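Local structure of outer membrane porin F (Pseudomonas aeruginosa, 4RLC) at residues A[41-46]-A[63-68]; A[109-114]-A[122-127]. The protein forms an eight-stranded outer-membrane beta-barrel that probably serves small-molecule passage across the outer membrane of Pseudomonas aeruginosa. One frame throughout, in Å; residues are numbered along the deposited sequence.

In the fold
Contact 1 (41-46 with 63-68) and contact 2 (109-114 with 122-127) illustrate how one closed antiparallel barrel changes its chemistry with place. Each joins the two strands of a hairpin, 42-51 with 56-66 and 98-115 with 120-137, and strand 80-91 lies between the hairpins. Contact 1, about 11 Å from the chain centre to its own centre, is partly buried, with Leu-43, Tyr-65 and two glycines on its inner face and polar and aromatic side chains on the other. Contact 2, about 17 Å out by the same measure, is a surface contact rich in amide, imidazole and guanidinium groups. Inside the barrel Tyr-65 OH, hydrogen-bonded to Tyr-30, approaches Gln-110 OE1 at 2.9 Å, at most a probable bond.

Contact 1: residues A[41-46]-A[63-68]; sequences ADLYGG and GEYHDV. With C8E ((hydroxyethyloxy)tri(ethyloxy)octane), chain E; C8E ((hydroxyethyloxy)tri(ethyloxy)octane), chain C.
The Tyr-65 ring carries Leu-43 CD1 over the centre of one face, 3.8 Å from the ring centroid and 11° off its normal, a clear CH-pi contact. Leu-43 reaches it because its CG stands anti to the backbone N (chi1 -177°), which leans the branch over the neighbouring strand. There CD1 also rests against the backbone of Gly-63, 3.6 Å from its C, where the glycine presents only main chain.

On the other side of the sheet, the Tyr-44 and His-66 rings meet rim to rim, with Tyr-44 CD2 3.5 Å from His-66 CD2 and planes only 20° apart; neither covers the other. At the edge of the Tyr-44 ring lies C20 of a detergent molecule, 3.6 Å from CE1. Tyr-44 OH comes within 3.1 Å of Asp-67 OD2, a possible bond to a poorly ordered carboxylate. Asp-42 OD2 sits close to the same carboxylate, but a salt bridge to Arg-29 probably offsets the like charges, and the detergent hydroxyl O21 adds a weak bond to that oxygen.

Two reciprocal backbone pairs fix the register. Asp-42 and His-66 exchange N-H and C=O, with His-66 N 2.9 Å from Asp-42 O; Tyr-44 and Glu-64 do likewise, Glu-64 N lying 2.8 Å from Tyr-44 O. Between and beyond them Leu-43/Tyr-65 and Gly-45/Gly-63 form non-hydrogen-bonded pairs. Such alternation, with one face turned into the barrel and the other meeting detergent, is characteristic of an antiparallel hairpin in an outer-membrane beta-barrel.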
loop_
_atom_site.group_PDB
_atom_site.type_symbol
_atom_site.label_atom_id
_atom_site.label_comp_id
_atom_site.label_asym_id
_atom_site.label_seq_id
_atom_site.Cartn_x
_atom_site.Cartn_y
_atom_site.Cartn_z
ATOM N N ALA A 41 2.423 -15.672 1.094
ATOM C CA ALA A 41 1.436 -15.103 0.144
ATOM C C ALA A 41 1.970 -13.797 -0.449
ATOM O O ALA A 41 2.776 -13.126 0.212
ATOM C CB ALA A 41 0.128 -14.898 0.860
ATOM N N ASP A 42 1.560 -13.456 -1.696
ATOM C CA ASP A 42 1.957 -12.228 -2.315
ATOM C C ASP A 42 0.735 -11.374 -2.645
ATOM O O ASP A 42 -0.349 -11.890 -2.876
ATOM C CB ASP A 42 2.643 -12.469 -3.648
ATOM C CG ASP A 42 4.090 -13.055 -3.493
ATOM O OD1 ASP A 42 4.594 -13.127 -2.355
ATOM O OD2 ASP A 42 4.697 -13.396 -4.547
ATOM N N LEU A 43 0.945 -10.083 -2.717
ATOM C CA LEU A 43 -0.168 -9.119 -3.062
ATOM C C LEU A 43 0.383 -8.246 -4.138
ATOM O O LEU A 43 1.360 -7.535 -3.909
ATOM C CB LEU A 43 -0.574 -8.265 -1.823
ATOM C CG LEU A 43 -1.749 -7.274 -1.986
ATOM C CD1 LEU A 43 -3.059 -7.943 -2.070
ATOM C CD2 LEU A 43 -1.793 -6.276 -0.831
ATOM N N TYR A 44 -0.317 -8.137 -5.297
ATOM C CA TYR A 44 0.152 -7.317 -6.388
ATOM C C TYR A 44 -0.959 -6.344 -6.782
ATOM O O TYR A 44 -2.111 -6.721 -6.774
ATOM C CB TYR A 44 0.389 -8.185 -7.652
ATOM C CG TYR A 44 1.322 -9.351 -7.521
ATOM C CD1 TYR A 44 2.538 -9.211 -6.975
ATOM C CD2 TYR A 44 0.941 -10.629 -7.942
ATOM C CE1 TYR A 44 3.395 -10.308 -6.808
ATOM C CE2 TYR A 44 1.805 -11.731 -7.805
ATOM C CZ TYR A 44 3.023 -11.550 -7.226
ATOM O OH TYR A 44 3.850 -12.674 -7.042
ATOM N N GLY A 45 -0.603 -5.098 -7.006
ATOM C CA GLY A 45 -1.577 -4.067 -7.189
ATOM C C GLY A 45 -1.052 -2.727 -7.612
ATOM O O GLY A 45 0.050 -2.558 -8.125
ATOM N N GLY A 46 -1.936 -1.785 -7.454
ATOM C CA GLY A 46 -1.704 -0.405 -7.814
ATOM C C GLY A 46 -2.349 0.598 -6.861
ATOM O O GLY A 46 -3.296 0.269 -6.146
ATOM N N GLY A 63 -5.280 -4.352 -4.593
ATOM C CA GLY A 63 -4.341 -5.440 -4.830
ATOM C C GLY A 63 -5.035 -6.777 -4.825
ATOM O O GLY A 63 -6.127 -6.918 -4.214
ATOM N N GLU A 64 -4.464 -7.727 -5.544
ATOM C CA GLU A 64 -4.944 -9.095 -5.594
ATOM C C GLU A 64 -3.901 -10.040 -4.998
ATOM O O GLU A 64 -2.716 -9.877 -5.267
ATOM C CB GLU A 64 -5.296 -9.506 -7.048
ATOM C CG GLU A 64 -6.590 -8.764 -7.451
ATOM C CD GLU A 64 -7.165 -9.094 -8.834
ATOM O OE1 GLU A 64 -6.505 -9.863 -9.575
ATOM O OE2 GLU A 64 -8.287 -8.526 -9.179
ATOM N N TYR A 65 -4.393 -11.050 -4.275
ATOM C CA TYR A 65 -3.530 -12.054 -3.655
ATOM C C TYR A 65 -3.182 -13.158 -4.678
ATOM O O TYR A 65 -4.067 -13.619 -5.408
ATOM C CB TYR A 65 -4.217 -12.635 -2.436
ATOM C CG TYR A 65 -4.333 -11.726 -1.279
ATOM C CD1 TYR A 65 -3.237 -11.429 -0.487
ATOM C CD2 TYR A 65 -5.552 -11.167 -0.929
ATOM C CE1 TYR A 65 -3.331 -10.579 0.613
ATOM C CE2 TYR A 65 -5.663 -10.315 0.169
ATOM C CZ TYR A 65 -4.548 -10.029 0.953
ATOM O OH TYR A 65 -4.633 -9.158 2.049
ATOM N N HIS A 66 -1.911 -13.593 -4.683
ATOM C CA HIS A 66 -1.479 -14.730 -5.507
ATOM C C HIS A 66 -0.424 -15.574 -4.756
ATOM O O HIS A 66 0.198 -15.101 -3.798
ATOM C CB HIS A 66 -0.919 -14.182 -6.840
ATOM C CG HIS A 66 -1.946 -13.494 -7.706
ATOM N ND1 HIS A 66 -2.923 -14.180 -8.398
ATOM C CD2 HIS A 66 -2.161 -12.176 -7.968
ATOM C CE1 HIS A 66 -3.676 -13.322 -9.073
ATOM N NE2 HIS A 66 -3.243 -12.099 -8.821
ATOM N N ASP A 67 -0.250 -16.845 -5.158
ATOM C CA ASP A 67 0.807 -17.724 -4.594
ATOM C C ASP A 67 0.658 -17.984 -3.087
ATOM O O ASP A 67 1.632 -17.838 -2.325
ATOM C CB ASP A 67 2.195 -17.138 -4.883
ATOM C CG ASP A 67 2.348 -16.719 -6.332
ATOM O OD1 ASP A 67 1.902 -17.509 -7.199
ATOM O OD2 ASP A 67 2.870 -15.601 -6.600
ATOM N N VAL A 68 -0.567 -18.375 -2.702
ATOM C CA VAL A 68 -1.046 -18.584 -1.316
ATOM C C VAL A 68 -1.872 -17.373 -0.867
ATOM O O VAL A 68 -2.931 -17.517 -0.248
ATOM C CB VAL A 68 0.071 -18.908 -0.274
ATOM C CG1 VAL A 68 -0.512 -19.031 1.131
ATOM C CG2 VAL A 68 0.793 -20.202 -0.626
HETATM O O12 C8E E . 12.085 -5.528 -0.174
HETATM C C13 C8E E . 12.292 -6.892 -0.525
HETATM C C14 C8E E . 11.450 -7.331 -1.719
HETATM O O15 C8E E . 10.052 -7.311 -1.402
HETATM C C16 C8E E . 9.319 -8.400 -1.905
HETATM C C17 C8E E . 8.360 -7.956 -2.981
HETATM O O18 C8E E . 7.997 -9.127 -3.685
HETATM C C19 C8E E . 6.647 -9.257 -4.017
HETATM C C20 C8E E . 6.434 -10.505 -4.810
HETATM O O21 C8E E . 7.302 -11.567 -4.414
HETATM C C1 C8E C . -11.345 -1.551 -6.290
HETATM C C2 C8E C . -11.050 -0.087 -6.076
HETATM C C3 C8E C . -9.990 0.481 -7.029
HETATM C C4 C8E C . -9.075 1.396 -6.232
HETATM C C5 C8E C . -8.011 2.132 -7.036
HETATM C C6 C8E C . -7.183 1.300 -7.984
HETATM C C7 C8E C . -5.949 2.100 -8.380
HETATM C C8 C8E C . -5.079 1.443 -9.445
HETATM O O9 C8E C . -4.378 2.489 -10.154
HETATM C C10 C8E C . -3.017 2.260 -10.561
HETATM C C11 C8E C . -2.911 1.596 -11.937
HETATM O O12 C8E C . -1.562 1.620 -12.466
HETATM C C13 C8E C . -0.688 0.594 -11.987
HETATM C C14 C8E C . -0.987 -0.750 -12.645
HETATM O O15 C8E C . -0.966 -1.786 -11.659
HETATM C C16 C8E C . -0.904 -3.113 -12.171
HETATM C C17 C8E C . -0.013 -3.899 -11.243
HETATM O O18 C8E C . -0.410 -5.255 -11.205
#

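Contact 2: residues A[109-114]-A[122-127]; sequences HQNITN and RQQMTM. With C8E ((hydroxyethyloxy)tri(ethyloxy)octane), chain D.
Backbone bonds tie Gln-110 to Met-125 and Ile-112 to Gln-123, each pair reciprocally. Gln-110 N to Met-125 O is nearly straight (2.8 Å, 171° at the hydrogen), as is Ile-112 N to Gln-123 O, while the return bonds are more bent. Asn-111/Gln-124 between them, and His-109/Thr-126 and Thr-113/Arg-122 beyond, are non-hydrogen-bonded pairs.

Polar side chains dominate the face bearing those three pairs. A trans first torsion (chi1 -178°) carries the His-109 ring across to the partner strand, where Met-125 N lies over one face and Thr-126 OG1 at the edge. Its NE2 makes a weak bond to Asn-111 OD1, while its buried ND1 has no partner in the model. Asn-111 and Gln-124 run side by side, pointing the same way, with their amide planes 79° apart.

Van der Waals contact places Asn-111 CB over one face of the Arg-122 guanidinium, toward its rim, 3.5 Å from NH2. On the other face of the sheet, Met-127 CE approaches Gln-110 OE1 at 4.2 Å. Detergent C14 lies 3.2 Å from Thr-126 OG1.

Strand 80-91 flanks this 98-115/120-137 hairpin of the barrel: Asn-82 binds the Asn-111 amide nitrogen, and Leu-83 packs on both Gln-110 and Met-127.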
loop_
_atom_site.group_PDB
_atom_site.type_symbol
_atom_site.label_atom_id
_atom_site.label_comp_id
_atom_site.label_asym_id
_atom_site.label_seq_id
_atom_site.Cartn_x
_atom_site.Cartn_y
_atom_site.Cartn_z
ATOM N N HIS A 109 -10.101 -3.122 3.406
ATOM C CA HIS A 109 -11.122 -4.109 3.332
ATOM C C HIS A 109 -10.608 -5.271 2.499
ATOM O O HIS A 109 -10.115 -5.075 1.341
ATOM C CB HIS A 109 -12.400 -3.481 2.697
ATOM C CG HIS A 109 -13.556 -4.404 2.612
ATOM N ND1 HIS A 109 -14.445 -4.602 3.649
ATOM C CD2 HIS A 109 -13.960 -5.226 1.611
ATOM C CE1 HIS A 109 -15.355 -5.497 3.287
ATOM N NE2 HIS A 109 -15.083 -5.883 2.051
ATOM N N GLN A 110 -10.677 -6.478 3.064
ATOM C CA GLN A 110 -10.142 -7.657 2.430
ATOM C C GLN A 110 -11.300 -8.569 2.048
ATOM O O GLN A 110 -12.279 -8.726 2.825
ATOM C CB GLN A 110 -9.185 -8.328 3.463
ATOM C CG GLN A 110 -8.458 -9.560 3.001
ATOM C CD GLN A 110 -7.648 -10.203 4.120
ATOM O OE1 GLN A 110 -6.422 -10.129 4.149
ATOM N NE2 GLN A 110 -8.314 -10.798 5.023
ATOM N N ASN A 111 -11.253 -9.135 0.849
ATOM C CA ASN A 111 -12.247 -10.114 0.416
ATOM C C ASN A 111 -11.475 -11.339 0.017
ATOM O O ASN A 111 -10.620 -11.262 -0.888
ATOM C CB ASN A 111 -13.027 -9.681 -0.823
ATOM C CG ASN A 111 -13.882 -8.499 -0.623
ATOM O OD1 ASN A 111 -14.886 -8.546 0.080
ATOM N ND2 ASN A 111 -13.536 -7.428 -1.270
ATOM N N ILE A 112 -11.736 -12.454 0.677
ATOM C CA ILE A 112 -10.981 -13.683 0.438
ATOM C C ILE A 112 -11.960 -14.826 0.153
ATOM O O ILE A 112 -12.975 -14.969 0.826
ATOM C CB ILE A 112 -10.110 -14.019 1.671
ATOM C CG1 ILE A 112 -8.820 -13.197 1.620
ATOM C CG2 ILE A 112 -9.748 -15.487 1.696
ATOM C CD1 ILE A 112 -8.059 -13.216 2.925
ATOM N N THR A 113 -11.631 -15.634 -0.864
ATOM C CA THR A 113 -12.304 -16.874 -1.104
ATOM C C THR A 113 -11.291 -17.996 -0.927
ATOM O O THR A 113 -10.161 -17.973 -1.490
ATOM C CB THR A 113 -12.858 -16.921 -2.516
ATOM O OG1 THR A 113 -13.751 -15.804 -2.673
ATOM C CG2 THR A 113 -13.558 -18.254 -2.779
ATOM N N ASN A 114 -11.709 -18.996 -0.183
ATOM C CA ASN A 114 -10.845 -20.126 0.060
ATOM C C ASN A 114 -11.529 -21.350 -0.465
ATOM O O ASN A 114 -12.686 -21.655 -0.122
ATOM C CB ASN A 114 -10.488 -20.206 1.546
ATOM C CG ASN A 114 -11.480 -19.470 2.413
ATOM O OD1 ASN A 114 -12.670 -19.765 2.363
ATOM N ND2 ASN A 114 -11.012 -18.448 3.169
ATOM N N ARG A 122 -16.073 -17.756 1.828
ATOM C CA ARG A 122 -15.763 -16.414 1.446
ATOM C C ARG A 122 -15.853 -15.567 2.676
ATOM O O ARG A 122 -16.763 -15.735 3.478
ATOM C CB ARG A 122 -16.800 -15.920 0.433
ATOM C CG ARG A 122 -16.612 -14.497 -0.075
ATOM C CD ARG A 122 -15.479 -14.408 -1.095
ATOM N NE ARG A 122 -15.441 -13.204 -1.949
ATOM C CZ ARG A 122 -14.365 -12.757 -2.630
ATOM N NH1 ARG A 122 -13.180 -13.359 -2.561
ATOM N NH2 ARG A 122 -14.463 -11.668 -3.390
ATOM N N GLN A 123 -14.977 -14.594 2.763
ATOM C CA GLN A 123 -14.916 -13.801 3.965
ATOM C C GLN A 123 -14.566 -12.397 3.569
ATOM O O GLN A 123 -13.797 -12.180 2.645
ATOM C CB GLN A 123 -13.947 -14.437 4.957
ATOM C CG GLN A 123 -12.579 -13.836 5.149
ATOM C CD GLN A 123 -12.153 -13.859 6.616
ATOM O OE1 GLN A 123 -12.837 -14.445 7.465
ATOM N NE2 GLN A 123 -11.020 -13.219 6.922
ATOM N N GLN A 124 -15.173 -11.440 4.237
ATOM C CA GLN A 124 -14.877 -10.047 4.020
ATOM C C GLN A 124 -14.485 -9.508 5.371
ATOM O O GLN A 124 -15.197 -9.775 6.349
ATOM C CB GLN A 124 -16.131 -9.327 3.639
ATOM C CG GLN A 124 -16.593 -9.564 2.236
ATOM C CD GLN A 124 -17.830 -8.781 1.914
ATOM O OE1 GLN A 124 -18.044 -7.684 2.441
ATOM N NE2 GLN A 124 -18.665 -9.334 1.037
ATOM N N MET A 125 -13.459 -8.665 5.441
ATOM C CA MET A 125 -13.009 -8.196 6.741
ATOM C C MET A 125 -12.461 -6.774 6.617
ATOM O O MET A 125 -11.871 -6.447 5.591
ATOM C CB MET A 125 -11.954 -9.151 7.178
ATOM C CG MET A 125 -11.350 -8.872 8.491
ATOM S SD MET A 125 -10.017 -10.044 8.873
ATOM C CE MET A 125 -10.055 -9.796 10.640
ATOM N N THR A 126 -12.670 -5.952 7.634
ATOM C CA THR A 126 -12.048 -4.605 7.691
ATOM C C THR A 126 -10.857 -4.661 8.623
ATOM O O THR A 126 -10.963 -5.263 9.670
ATOM C CB THR A 126 -13.081 -3.572 8.191
ATOM O OG1 THR A 126 -14.154 -3.527 7.254
ATOM C CG2 THR A 126 -12.450 -2.178 8.344
ATOM N N MET A 127 -9.713 -4.048 8.266
ATOM C CA MET A 127 -8.508 -4.124 9.110
ATOM C C MET A 127 -7.877 -2.721 9.150
ATOM O O MET A 127 -8.204 -1.854 8.348
ATOM C CB MET A 127 -7.547 -5.129 8.504
ATOM C CG MET A 127 -8.130 -6.523 8.416
ATOM S SD MET A 127 -6.953 -7.580 7.558
ATOM C CE MET A 127 -6.412 -6.512 6.245
HETATM C C1 C8E D . -12.895 7.614 -3.849
HETATM C C2 C8E D . -13.243 6.662 -2.719
HETATM C C3 C8E D . -14.226 5.583 -3.167
HETATM C C4 C8E D . -13.523 4.292 -3.584
HETATM C C5 C8E D . -13.809 3.136 -2.620
HETATM C C6 C8E D . -13.054 3.282 -1.292
HETATM C C7 C8E D . -13.533 2.289 -0.233
HETATM C C8 C8E D . -12.449 1.309 0.186
HETATM O O9 C8E D . -11.715 1.805 1.301
HETATM C C10 C8E D . -11.192 0.807 2.194
HETATM C C11 C8E D . -11.741 0.922 3.613
HETATM O O12 C8E D . -12.866 0.086 3.799
HETATM C C13 C8E D . -13.133 -0.297 5.146
HETATM C C14 C8E D . -14.462 -1.054 5.234
#